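Local coordinates for protein DspB (PDB 1YHT) that probably hydrolyses beta-linked N-acetylglucosamine residues of the biofilm polysaccharide, as a family 20 glycoside hydrolase that releases bacteria from biofilms, at residues L127-K130 with Y136-G139; Q138-R143 with D147-T152; R214-G219 with L270-Y275; S258-L263 with G305-R310. All coordinates share one frame; numbering follows the deposited sequence.

Contact 1: L127-K130 with Y136-G139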
loop_
_atom_site.group_PDB
_atom_site.type_symbol
_atom_site.label_atom_id
_atom_site.label_comp_id
_atom_site.label_asym_id
_atom_site.label_seq_id
_atom_site.Cartn_x
_atom_site.Cartn_y
_atom_site.Cartn_z
ATOM N N LEU A 127 -10.557 -16.199 -2.949
ATOM C CA LEU A 127 -9.844 -17.393 -2.422
ATOM C C LEU A 127 -10.556 -18.083 -1.250
ATOM O O LEU A 127 -10.560 -19.327 -1.158
ATOM C CB LEU A 127 -8.412 -17.010 -2.018
ATOM C CG LEU A 127 -7.478 -16.635 -3.170
ATOM C CD1 LEU A 127 -6.236 -15.940 -2.645
ATOM C CD2 LEU A 127 -7.151 -17.876 -3.984
ATOM N N VAL A 128 -11.086 -17.269 -0.332
ATOM C CA VAL A 128 -11.899 -17.760 0.784
ATOM C C VAL A 128 -13.151 -18.514 0.280
ATOM O O VAL A 128 -13.464 -19.627 0.712
ATOM C CB VAL A 128 -12.358 -16.629 1.697
ATOM C CG1 VAL A 128 -13.457 -17.146 2.689
ATOM C CG2 VAL A 128 -11.139 -16.079 2.502
ATOM N N GLN A 129 -13.865 -17.893 -0.648
ATOM C CA GLN A 129 -15.001 -18.558 -1.257
ATOM C C GLN A 129 -14.663 -19.935 -1.823
ATOM O O GLN A 129 -15.396 -20.899 -1.619
ATOM C CB GLN A 129 -15.565 -17.673 -2.380
ATOM C CG GLN A 129 -16.741 -18.359 -3.130
ATOM C CD GLN A 129 -17.445 -17.415 -4.101
ATOM O OE1 GLN A 129 -17.853 -16.314 -3.719
ATOM N NE2 GLN A 129 -17.499 -17.814 -5.385
ATOM N N LYS A 130 -13.581 -20.027 -2.571
ATOM C CA LYS A 130 -13.184 -21.306 -3.206
ATOM C C LYS A 130 -12.830 -22.349 -2.121
ATOM O O LYS A 130 -13.285 -23.488 -2.142
ATOM C CB LYS A 130 -11.988 -21.054 -4.132
ATOM C CG LYS A 130 -11.335 -22.303 -4.773
ATOM C CD LYS A 130 -12.272 -22.969 -5.760
ATOM C CE LYS A 130 -11.626 -24.163 -6.506
ATOM N NZ LYS A 130 -11.155 -25.247 -5.567
ATOM N N TYR A 136 -19.585 -19.335 4.216
ATOM C CA TYR A 136 -18.520 -18.851 5.096
ATOM C C TYR A 136 -18.121 -17.403 4.749
ATOM O O TYR A 136 -18.110 -16.542 5.614
ATOM C CB TYR A 136 -17.286 -19.771 5.053
ATOM C CG TYR A 136 -16.218 -19.276 6.023
ATOM C CD1 TYR A 136 -16.255 -19.623 7.365
ATOM C CD2 TYR A 136 -15.226 -18.416 5.592
ATOM C CE1 TYR A 136 -15.305 -19.155 8.236
ATOM C CE2 TYR A 136 -14.292 -17.931 6.444
ATOM C CZ TYR A 136 -14.323 -18.318 7.779
ATOM O OH TYR A 136 -13.391 -17.809 8.646
ATOM N N LEU A 137 -17.767 -17.171 3.486
ATOM C CA LEU A 137 -17.389 -15.833 3.012
ATOM C C LEU A 137 -18.480 -14.774 3.314
ATOM O O LEU A 137 -18.186 -13.678 3.830
ATOM C CB LEU A 137 -17.086 -15.856 1.507
ATOM C CG LEU A 137 -17.069 -14.453 0.811
ATOM C CD1 LEU A 137 -16.017 -13.588 1.417
ATOM C CD2 LEU A 137 -16.867 -14.537 -0.679
ATOM N N GLN A 138 -19.741 -15.085 2.996
ATOM C CA GLN A 138 -20.809 -14.094 3.201
ATOM C C GLN A 138 -20.918 -13.735 4.688
ATOM O O GLN A 138 -21.197 -12.584 5.032
ATOM C CB GLN A 138 -22.165 -14.535 2.583
ATOM C CG GLN A 138 -22.110 -14.669 1.017
ATOM C CD GLN A 138 -21.849 -13.319 0.249
ATOM O OE1 GLN A 138 -22.473 -12.289 0.540
ATOM N NE2 GLN A 138 -20.917 -13.341 -0.711
ATOM N N GLY A 139 -20.587 -14.672 5.574
ATOM C CA GLY A 139 -20.652 -14.387 7.005
ATOM C C GLY A 139 -19.617 -13.399 7.540
ATOM O O GLY A 139 -19.759 -12.863 8.633
#
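Val128 and Gln129 meet Tyr136 and Leu137 in an apolar helix-helix contact between two consecutive helices, 122-132 and 134-140, which follow strand 110-117 at the periphery of the TIM-barrel catalytic domain of this family 20 glycoside hydrolase. Only a short link separates the helices, and the closest pair of CA atoms, Gln129 CA and Leu137 CA, is 5.6 Å apart. No hydrogen bond joins the two segments; the contact rests mainly on methyl groups, a ring edge and aliphatic carbons, with one amide oxygen at the margin. Val128 points toward the second helix, and its CG1, held anti to the backbone N (chi1 168°), does the touching. This methyl lies near the plane of the Tyr136 ring and meets its edge, with Val128 CG1 3.6 Å from Tyr136 CD2. The same methyl also reaches the base of the neighbouring side chain, 4.0 Å from Leu137 CB, and so sits against two consecutive residues of helix 134-140. Phe159 of helix 154-171 packs on both Val128 and Tyr136, closing this side of the helix pair, whereas Gln129 lies at the more exposed margin. There the extended Gln129 chain crosses the end of Leu137 at a slant: Leu137 CD2 rests 3.8 Å from Gln129 CB, and its approach to the amide oxygen, Gln129 OE1, is 3.7 Å.

Contact 2: Q138-R143 with D147-T152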
loop_
_atom_site.group_PDB
_atom_site.type_symbol
_atom_site.label_atom_id
_atom_site.label_comp_id
_atom_site.label_asym_id
_atom_site.label_seq_id
_atom_site.Cartn_x
_atom_site.Cartn_y
_atom_site.Cartn_z
ATOM N N GLN A 138 -19.741 -15.085 2.996
ATOM C CA GLN A 138 -20.809 -14.094 3.201
ATOM C C GLN A 138 -20.918 -13.735 4.688
ATOM O O GLN A 138 -21.197 -12.584 5.032
ATOM C CB GLN A 138 -22.165 -14.535 2.583
ATOM C CG GLN A 138 -22.110 -14.669 1.017
ATOM C CD GLN A 138 -21.849 -13.319 0.249
ATOM O OE1 GLN A 138 -22.473 -12.289 0.540
ATOM N NE2 GLN A 138 -20.917 -13.341 -0.711
ATOM N N GLY A 139 -20.587 -14.672 5.574
ATOM C CA GLY A 139 -20.652 -14.387 7.005
ATOM C C GLY A 139 -19.617 -13.399 7.540
ATOM O O GLY A 139 -19.759 -12.863 8.633
ATOM N N LEU A 140 -18.551 -13.198 6.782
ATOM C CA LEU A 140 -17.474 -12.304 7.173
ATOM C C LEU A 140 -17.670 -10.926 6.607
ATOM O O LEU A 140 -17.107 -9.971 7.130
ATOM C CB LEU A 140 -16.147 -12.816 6.652
ATOM C CG LEU A 140 -15.268 -13.559 7.685
ATOM C CD1 LEU A 140 -16.035 -14.173 8.882
ATOM C CD2 LEU A 140 -14.472 -14.574 6.967
ATOM N N LYS A 141 -18.445 -10.846 5.526
ATOM C CA LYS A 141 -18.723 -9.574 4.852
ATOM C C LYS A 141 -19.681 -8.659 5.577
ATOM O O LYS A 141 -20.514 -9.106 6.362
ATOM C CB LYS A 141 -19.300 -9.853 3.466
ATOM C CG LYS A 141 -18.277 -10.345 2.454
ATOM C CD LYS A 141 -18.914 -10.156 1.087
ATOM C CE LYS A 141 -18.066 -10.640 -0.009
ATOM N NZ LYS A 141 -18.858 -10.456 -1.244
ATOM N N SER A 142 -19.553 -7.356 5.279
ATOM C CA SER A 142 -20.529 -6.363 5.661
ATOM C C SER A 142 -21.868 -6.809 5.071
ATOM O O SER A 142 -21.930 -7.322 3.950
ATOM C CB SER A 142 -20.085 -4.981 5.137
ATOM O OG SER A 142 -21.083 -3.985 5.336
ATOM N N ARG A 143 -22.955 -6.633 5.812
ATOM C CA ARG A 143 -24.288 -6.944 5.228
ATOM C C ARG A 143 -24.746 -5.789 4.329
ATOM O O ARG A 143 -25.578 -5.944 3.432
ATOM C CB ARG A 143 -25.320 -7.218 6.329
ATOM C CG ARG A 143 -24.997 -8.444 7.160
ATOM C CD ARG A 143 -26.044 -8.685 8.280
ATOM N NE ARG A 143 -27.411 -8.721 7.734
ATOM C CZ ARG A 143 -28.398 -7.897 8.070
ATOM N NH1 ARG A 143 -28.205 -6.946 8.995
ATOM N NH2 ARG A 143 -29.588 -8.023 7.465
ATOM N N ASP A 147 -18.511 -5.239 -0.936
ATOM C CA ASP A 147 -17.085 -5.202 -1.266
ATOM C C ASP A 147 -16.197 -4.955 -0.038
ATOM O O ASP A 147 -15.018 -4.562 -0.165
ATOM C CB ASP A 147 -16.824 -4.164 -2.369
ATOM C CG ASP A 147 -17.248 -2.750 -1.980
ATOM O OD1 ASP A 147 -17.997 -2.562 -0.995
ATOM O OD2 ASP A 147 -16.838 -1.819 -2.699
ATOM N N GLU A 148 -16.754 -5.170 1.159
ATOM C CA GLU A 148 -15.974 -4.951 2.369
ATOM C C GLU A 148 -16.200 -6.017 3.436
ATOM O O GLU A 148 -17.307 -6.542 3.605
ATOM C CB GLU A 148 -16.248 -3.572 2.934
ATOM C CG GLU A 148 -15.950 -2.422 1.986
ATOM C CD GLU A 148 -16.119 -1.071 2.655
ATOM O OE1 GLU A 148 -16.345 -1.033 3.873
ATOM O OE2 GLU A 148 -15.983 -0.039 1.984
ATOM N N ILE A 149 -15.130 -6.291 4.172
ATOM C CA ILE A 149 -15.204 -7.102 5.365
ATOM C C ILE A 149 -16.069 -6.367 6.385
ATOM O O ILE A 149 -16.112 -5.104 6.392
ATOM C CB ILE A 149 -13.763 -7.374 5.937
ATOM C CG1 ILE A 149 -13.743 -8.626 6.833
ATOM C CG2 ILE A 149 -13.271 -6.199 6.716
ATOM C CD1 ILE A 149 -13.540 -9.889 6.105
ATOM N N ASP A 150 -16.751 -7.126 7.250
ATOM C CA ASP A 150 -17.541 -6.503 8.316
ATOM C C ASP A 150 -16.689 -6.104 9.494
ATOM O O ASP A 150 -16.369 -6.938 10.350
ATOM C CB ASP A 150 -18.625 -7.454 8.811
ATOM C CG ASP A 150 -19.616 -6.784 9.733
ATOM O OD1 ASP A 150 -19.375 -5.646 10.249
ATOM O OD2 ASP A 150 -20.617 -7.461 9.986
ATOM N N ILE A 151 -16.360 -4.818 9.570
ATOM C CA ILE A 151 -15.419 -4.332 10.622
ATOM C C ILE A 151 -16.008 -4.365 12.057
ATOM O O ILE A 151 -15.282 -4.186 13.086
ATOM C CB ILE A 151 -14.924 -2.917 10.272
ATOM C CG1 ILE A 151 -16.109 -1.945 10.118
ATOM C CG2 ILE A 151 -14.062 -2.928 8.968
ATOM C CD1 ILE A 151 -15.674 -0.495 9.971
ATOM N N THR A 152 -17.301 -4.646 12.135
ATOM C CA THR A 152 -18.027 -4.764 13.410
ATOM C C THR A 152 -18.125 -6.199 13.920
ATOM O O THR A 152 -18.490 -6.426 15.077
ATOM C CB THR A 152 -19.461 -4.194 13.289
ATOM O OG1 THR A 152 -20.305 -5.055 12.501
ATOM C CG2 THR A 152 -19.417 -2.814 12.633
HETATM O O HOH W 1 -22.817 -5.528 8.220
#
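Leu140 and Ser142 are tied to Asp150 and Glu148 by two backbone hydrogen bonds that form the close-packed part of this contact. Asp150 N donates to Leu140 O at 2.9 Å, in the carbonyl plane and nearly straight (166° at the hydrogen). Ser142 N donates to Glu148 O, also at 2.9 Å, and this bond is straighter still at 173°, although its donor is tilted from the carbonyl plane. Between them Lys141 and Ile149 face each other as a single beta bridge, with Lys141 CA also 3.6 Å from Glu148 O in a CA-H...O contact. On the apolar side of the bridge the end of Ile149 turns back toward the helix terminus: CG1 is anti to the backbone N (chi1 -158°), and Ile149 CD1 packs 4.0 Å from Leu140 CB. Phe159 and Tyr198 extend this side. The bridge closes the turn that leads from helix 134-140 to helix 154-171, in a loop region of the TIM-barrel domain; Lys141 NZ and Ser142 OG bond to backbone atoms within that turn, at Asp146 O and at the N atoms of Gln144 and Val145. Toward solvent the packing gives way to water and polar ends. A water accepts from Arg143 N at 2.7 Å but reaches Asp150 OD2 only weakly. The other carboxylate oxygen, Asp150 OD1, accepts from Thr152 N at 3.0 Å in an Asx turn, with Thr152 OG1 in a very short contact on the same face of the carboxylate.

Contact 3: R214-G219 with L270-Y275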
loop_
_atom_site.group_PDB
_atom_site.type_symbol
_atom_site.label_atom_id
_atom_site.label_comp_id
_atom_site.label_asym_id
_atom_site.label_seq_id
_atom_site.Cartn_x
_atom_site.Cartn_y
_atom_site.Cartn_z
ATOM N N ARG A 214 1.259 0.960 9.794
ATOM C CA ARG A 214 1.078 1.980 8.777
ATOM C C ARG A 214 -0.362 1.905 8.254
ATOM O O ARG A 214 -0.996 0.831 8.193
ATOM C CB ARG A 214 2.120 1.849 7.651
ATOM C CG ARG A 214 3.520 2.187 8.097
ATOM C CD ARG A 214 4.004 3.586 7.655
ATOM N NE ARG A 214 5.248 3.939 8.340
ATOM C CZ ARG A 214 6.489 3.749 7.879
ATOM N NH1 ARG A 214 6.712 3.279 6.651
ATOM N NH2 ARG A 214 7.534 4.040 8.665
ATOM N N MET A 215 -0.885 3.074 7.896
ATOM C CA MET A 215 -2.256 3.195 7.433
ATOM C C MET A 215 -2.474 4.383 6.505
ATOM O O MET A 215 -1.904 5.432 6.730
ATOM C CB MET A 215 -3.161 3.348 8.672
ATOM C CG MET A 215 -4.575 3.175 8.357
ATOM S SD MET A 215 -5.586 3.337 9.884
ATOM C CE MET A 215 -5.549 5.092 10.023
ATOM N N TRP A 216 -3.331 4.214 5.477
ATOM C CA TRP A 216 -3.716 5.280 4.564
ATOM C C TRP A 216 -4.517 6.351 5.354
ATOM O O TRP A 216 -5.128 6.031 6.381
ATOM C CB TRP A 216 -4.541 4.730 3.372
ATOM C CG TRP A 216 -3.816 3.781 2.453
ATOM C CD1 TRP A 216 -4.106 2.471 2.229
ATOM C CD2 TRP A 216 -2.679 4.082 1.633
ATOM N NE1 TRP A 216 -3.226 1.936 1.308
ATOM C CE2 TRP A 216 -2.342 2.901 0.932
ATOM C CE3 TRP A 216 -1.964 5.258 1.363
ATOM C CZ2 TRP A 216 -1.294 2.843 0.011
ATOM C CZ3 TRP A 216 -0.952 5.219 0.464
ATOM C CH2 TRP A 216 -0.602 3.996 -0.212
ATOM N N ASN A 217 -4.500 7.611 4.907
ATOM C CA ASN A 217 -5.173 8.686 5.701
ATOM C C ASN A 217 -6.694 8.797 5.595
ATOM O O ASN A 217 -7.277 9.602 6.274
ATOM C CB ASN A 217 -4.581 10.059 5.388
ATOM C CG ASN A 217 -4.845 10.491 3.984
ATOM O OD1 ASN A 217 -4.233 9.985 3.053
ATOM N ND2 ASN A 217 -5.789 11.422 3.806
ATOM N N ASP A 218 -7.324 7.992 4.749
ATOM C CA ASP A 218 -8.675 8.246 4.298
ATOM C C ASP A 218 -9.700 8.344 5.457
ATOM O O ASP A 218 -10.648 9.137 5.383
ATOM C CB ASP A 218 -9.180 7.170 3.341
ATOM C CG ASP A 218 -8.289 6.941 2.159
ATOM O OD1 ASP A 218 -8.828 6.791 1.055
ATOM O OD2 ASP A 218 -7.049 6.874 2.348
ATOM N N GLY A 219 -9.500 7.522 6.487
ATOM C CA GLY A 219 -10.437 7.431 7.594
ATOM C C GLY A 219 -10.176 8.371 8.723
ATOM O O GLY A 219 -10.827 8.294 9.738
ATOM N N LEU A 270 4.041 10.050 6.610
ATOM C CA LEU A 270 4.806 10.010 5.353
ATOM C C LEU A 270 3.957 10.587 4.238
ATOM O O LEU A 270 2.754 10.311 4.154
ATOM C CB LEU A 270 5.231 8.576 4.977
ATOM C CG LEU A 270 6.290 7.914 5.851
ATOM C CD1 LEU A 270 5.683 7.454 7.209
ATOM C CD2 LEU A 270 6.936 6.735 5.129
ATOM N N ASN A 271 4.607 11.365 3.383
ATOM C CA ASN A 271 3.950 12.059 2.328
ATOM C C ASN A 271 3.937 11.181 1.076
ATOM O O ASN A 271 4.963 10.893 0.492
ATOM C CB ASN A 271 4.689 13.388 2.071
ATOM C CG ASN A 271 3.988 14.281 1.045
ATOM O OD1 ASN A 271 2.967 13.904 0.473
ATOM N ND2 ASN A 271 4.533 15.497 0.831
ATOM N N TYR A 272 2.756 10.772 0.672
ATOM C CA TYR A 272 2.577 9.941 -0.507
ATOM C C TYR A 272 1.914 10.738 -1.647
ATOM O O TYR A 272 1.466 10.141 -2.624
ATOM C CB TYR A 272 1.739 8.736 -0.152
ATOM C CG TYR A 272 2.498 7.510 0.372
ATOM C CD1 TYR A 272 3.318 7.587 1.487
ATOM C CD2 TYR A 272 2.350 6.258 -0.234
ATOM C CE1 TYR A 272 3.972 6.452 1.997
ATOM C CE2 TYR A 272 2.980 5.123 0.296
ATOM C CZ TYR A 272 3.805 5.226 1.409
ATOM O OH TYR A 272 4.447 4.100 1.986
ATOM N N ASN A 273 1.835 12.075 -1.474
ATOM C CA ASN A 273 1.155 13.022 -2.429
ATOM C C ASN A 273 0.927 12.430 -3.795
ATOM O O ASN A 273 1.870 12.316 -4.568
ATOM C CB ASN A 273 1.988 14.305 -2.566
ATOM C CG ASN A 273 1.337 15.367 -3.470
ATOM O OD1 ASN A 273 0.538 15.057 -4.348
ATOM N ND2 ASN A 273 1.696 16.616 -3.248
ATOM N N SER A 274 -0.326 12.092 -4.114
ATOM C CA SER A 274 -0.653 11.407 -5.367
ATOM C C SER A 274 -0.348 12.258 -6.609
ATOM O O SER A 274 -0.010 11.731 -7.643
ATOM C CB SER A 274 -2.112 10.951 -5.394
ATOM O OG SER A 274 -2.976 12.064 -5.254
ATOM N N TYR A 275 -0.406 13.577 -6.505
ATOM C CA TYR A 275 -0.077 14.365 -7.694
ATOM C C TYR A 275 1.344 14.151 -8.210
ATOM O O TYR A 275 1.526 13.962 -9.416
ATOM C CB TYR A 275 -0.317 15.839 -7.462
ATOM C CG TYR A 275 -0.158 16.646 -8.734
ATOM C CD1 TYR A 275 -1.171 16.686 -9.701
ATOM C CD2 TYR A 275 1.010 17.323 -8.983
ATOM C CE1 TYR A 275 -1.012 17.413 -10.878
ATOM C CE2 TYR A 275 1.169 18.076 -10.142
ATOM C CZ TYR A 275 0.153 18.131 -11.062
ATOM O OH TYR A 275 0.377 18.860 -12.201
HETATM O O HOH W 2 5.005 2.866 4.369
#
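The Trp216 indole presents the edge of its six-membered ring to the face of Tyr272, an offset edge-to-face pair inside the parallel beta-barrel of the TIM-barrel fold. The planes stand at 88° and the centroids are 5.3 Å apart; the closest atoms are Trp216 CZ3 and Tyr272 CD2, at 3.5 Å. Trp216 ends strand 212-216 and Tyr272 directly follows strand 269-271. Strand 233-236 lies between these strands, so the side chains meet across the barrel interior without a backbone bond. Trp216 NE1 bonds to Glu114 OE2 and Tyr272 OH to His51 ND1, fixing both rings from further strands. A bound acetate, probably from the crystallisation liquor, lies about 3 Å from the Trp216 side chain, consistent with an active site at the C-terminal strand ends, as in family 20 enzymes. Deeper along the strands, Leu270 lays CD1 over one face of the Arg214 guanidinium, 3.7 Å from Arg214 NE. The bend at chi2 (-103°) brings that face against the leucine methyl, while NE forms a salt bridge with Glu233. At the guanidinium edge a water links the segments, accepting from Arg214 NH1 at 2.9 Å and lying 2.7 Å from Tyr272 OH.

Contact 4: S258-L263 with G305-R310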
loop_
_atom_site.group_PDB
_atom_site.type_symbol
_atom_site.label_atom_id
_atom_site.label_comp_id
_atom_site.label_asym_id
_atom_site.label_seq_id
_atom_site.Cartn_x
_atom_site.Cartn_y
_atom_site.Cartn_z
ATOM N N SER A 258 -6.160 17.386 7.737
ATOM C CA SER A 258 -5.032 17.718 6.846
ATOM C C SER A 258 -3.728 17.109 7.384
ATOM O O SER A 258 -3.637 16.719 8.551
ATOM C CB SER A 258 -4.865 19.239 6.789
ATOM O OG SER A 258 -4.299 19.703 7.991
ATOM N N LEU A 259 -2.722 17.055 6.526
ATOM C CA LEU A 259 -1.442 16.561 6.927
ATOM C C LEU A 259 -0.894 17.454 8.072
ATOM O O LEU A 259 -0.446 16.925 9.080
ATOM C CB LEU A 259 -0.501 16.421 5.719
ATOM C CG LEU A 259 0.915 15.937 6.035
ATOM C CD1 LEU A 259 1.530 15.099 4.904
ATOM C CD2 LEU A 259 1.785 17.099 6.388
ATOM N N PRO A 260 -0.944 18.806 7.930
ATOM C CA PRO A 260 -0.443 19.594 9.039
ATOM C C PRO A 260 -1.189 19.352 10.346
ATOM O O PRO A 260 -0.585 19.381 11.398
ATOM C CB PRO A 260 -0.626 21.038 8.555
ATOM C CG PRO A 260 -0.562 20.910 7.008
ATOM C CD PRO A 260 -1.346 19.653 6.792
ATOM N N GLU A 261 -2.494 19.147 10.270
ATOM C CA GLU A 261 -3.282 18.855 11.468
ATOM C C GLU A 261 -2.814 17.597 12.180
ATOM O O GLU A 261 -2.751 17.554 13.414
ATOM C CB GLU A 261 -4.753 18.811 11.140
ATOM C CG GLU A 261 -5.338 20.202 11.039
ATOM C CD GLU A 261 -6.626 20.271 10.260
ATOM O OE1 GLU A 261 -7.069 19.296 9.619
ATOM O OE2 GLU A 261 -7.234 21.359 10.288
ATOM N N LEU A 262 -2.421 16.592 11.398
ATOM C CA LEU A 262 -1.877 15.358 11.930
ATOM C C LEU A 262 -0.531 15.599 12.584
ATOM O O LEU A 262 -0.273 15.102 13.676
ATOM C CB LEU A 262 -1.753 14.314 10.816
ATOM C CG LEU A 262 -3.100 13.719 10.322
ATOM C CD1 LEU A 262 -2.889 12.822 9.107
ATOM C CD2 LEU A 262 -3.818 12.966 11.395
ATOM N N LEU A 263 0.313 16.387 11.911
ATOM C CA LEU A 263 1.649 16.724 12.447
ATOM C C LEU A 263 1.536 17.462 13.769
ATOM O O LEU A 263 2.269 17.185 14.720
ATOM C CB LEU A 263 2.406 17.590 11.450
ATOM C CG LEU A 263 2.766 16.942 10.113
ATOM C CD1 LEU A 263 3.514 17.918 9.253
ATOM C CD2 LEU A 263 3.566 15.668 10.296
ATOM N N GLY A 305 7.495 19.075 1.664
ATOM C CA GLY A 305 6.431 19.810 2.334
ATOM C C GLY A 305 5.188 20.061 1.510
ATOM O O GLY A 305 4.160 20.555 2.018
ATOM N N VAL A 306 5.280 19.742 0.236
ATOM C CA VAL A 306 4.198 19.854 -0.661
ATOM C C VAL A 306 3.444 18.552 -0.550
ATOM O O VAL A 306 3.917 17.525 -1.049
ATOM C CB VAL A 306 4.667 20.118 -2.068
ATOM C CG1 VAL A 306 3.474 20.167 -3.064
ATOM C CG2 VAL A 306 5.443 21.457 -2.141
ATOM N N TRP A 307 2.268 18.612 0.101
ATOM C CA TRP A 307 1.467 17.396 0.412
ATOM C C TRP A 307 0.107 17.399 -0.248
ATOM O O TRP A 307 -0.447 16.335 -0.478
ATOM C CB TRP A 307 1.264 17.235 1.911
ATOM C CG TRP A 307 0.487 18.355 2.499
ATOM C CD1 TRP A 307 0.973 19.561 2.905
ATOM C CD2 TRP A 307 -0.927 18.394 2.733
ATOM N NE1 TRP A 307 -0.048 20.345 3.377
ATOM C CE2 TRP A 307 -1.225 19.654 3.287
ATOM C CE3 TRP A 307 -1.966 17.494 2.519
ATOM C CZ2 TRP A 307 -2.526 20.037 3.627
ATOM C CZ3 TRP A 307 -3.262 17.872 2.861
ATOM C CH2 TRP A 307 -3.527 19.135 3.409
ATOM N N ASP A 308 -0.455 18.581 -0.527
ATOM C CA ASP A 308 -1.835 18.689 -1.010
ATOM C C ASP A 308 -1.863 18.790 -2.546
ATOM O O ASP A 308 -2.046 19.888 -3.138
ATOM C CB ASP A 308 -2.575 19.845 -0.316
ATOM C CG ASP A 308 -3.998 20.052 -0.820
ATOM O OD1 ASP A 308 -4.614 19.150 -1.410
ATOM O OD2 ASP A 308 -4.514 21.167 -0.638
ATOM N N GLY A 309 -1.701 17.632 -3.188
ATOM C CA GLY A 309 -1.618 17.556 -4.643
ATOM C C GLY A 309 -0.577 18.545 -5.146
ATOM O O GLY A 309 0.522 18.639 -4.578
ATOM N N ARG A 310 -0.922 19.299 -6.190
ATOM C CA ARG A 310 -0.043 20.394 -6.650
ATOM C C ARG A 310 -0.147 21.696 -5.891
ATOM O O ARG A 310 0.598 22.637 -6.220
ATOM C CB ARG A 310 -0.156 20.672 -8.158
ATOM C CG ARG A 310 -1.570 20.838 -8.723
ATOM C CD ARG A 310 -1.485 21.376 -10.187
ATOM N NE ARG A 310 -0.586 22.528 -10.276
ATOM C CZ ARG A 310 0.513 22.610 -11.039
ATOM N NH1 ARG A 310 0.858 21.607 -11.836
ATOM N NH2 ARG A 310 1.266 23.720 -11.014
#
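The first turn of helix 259-264 approaches the irregular loop 305-310 with 7.2 Å between Leu259 CA and Trp307 CA, and no hydrogen bond crosses between them. The contact lies on the outer layer of the TIM barrel, where loop 305-310 precedes strand 324-329, and it is carried by the Trp307 indole laid against the helix N-terminus. Leu259 CB sits over one face of the six-membered ring in a CH-pi contact, 3.9 Å from its centroid and 26° off the ring normal. Trp307 chi1 of 63° places CG between the backbone N and the carbonyl carbon and swings the indole toward the helix. Asp308 CB covers the opposite face, so the ring is sandwiched between it and Leu259 CB, while Pro260 crosses the indole at about a right angle. Trp307 NE1 is satisfied by Asn314 O. The helix end itself is closed by a capping box: Ser258 OG accepts from Glu261 N at 3.0 Å, and Ser258 N returns a nearly linear bond (178°) to Glu261 OE1 at 2.8 Å. The cap residue also touches the indole, with Ser258 CB 3.6 Å from Trp307 CH2; closer still is Pro260 CD, 3.4 Å from Trp307 CZ2.

In the fold
Contact 3 is the most central, its centre about 9 Å from that of the chain, and alone joins side chains across the barrel interior, through paired aromatic rings, a water and an arginine whose charge is met by Glu233 outside the contact. Contacts 2 and 4 are buried though peripheral; contact 1, across the chain's centre from contact 4, is only partly buried. Contacts 1 and 2 share helix 134-140: the first packs it mainly by apolar groups, the second closes its exit with backbone bonds. Contact 4, like contact 1, has no hydrogen bond between its segments, yet it touches contact 3, where Asn273 ND2 probably bonds to Gly309 O and Tyr275 OH to Arg310 NH1.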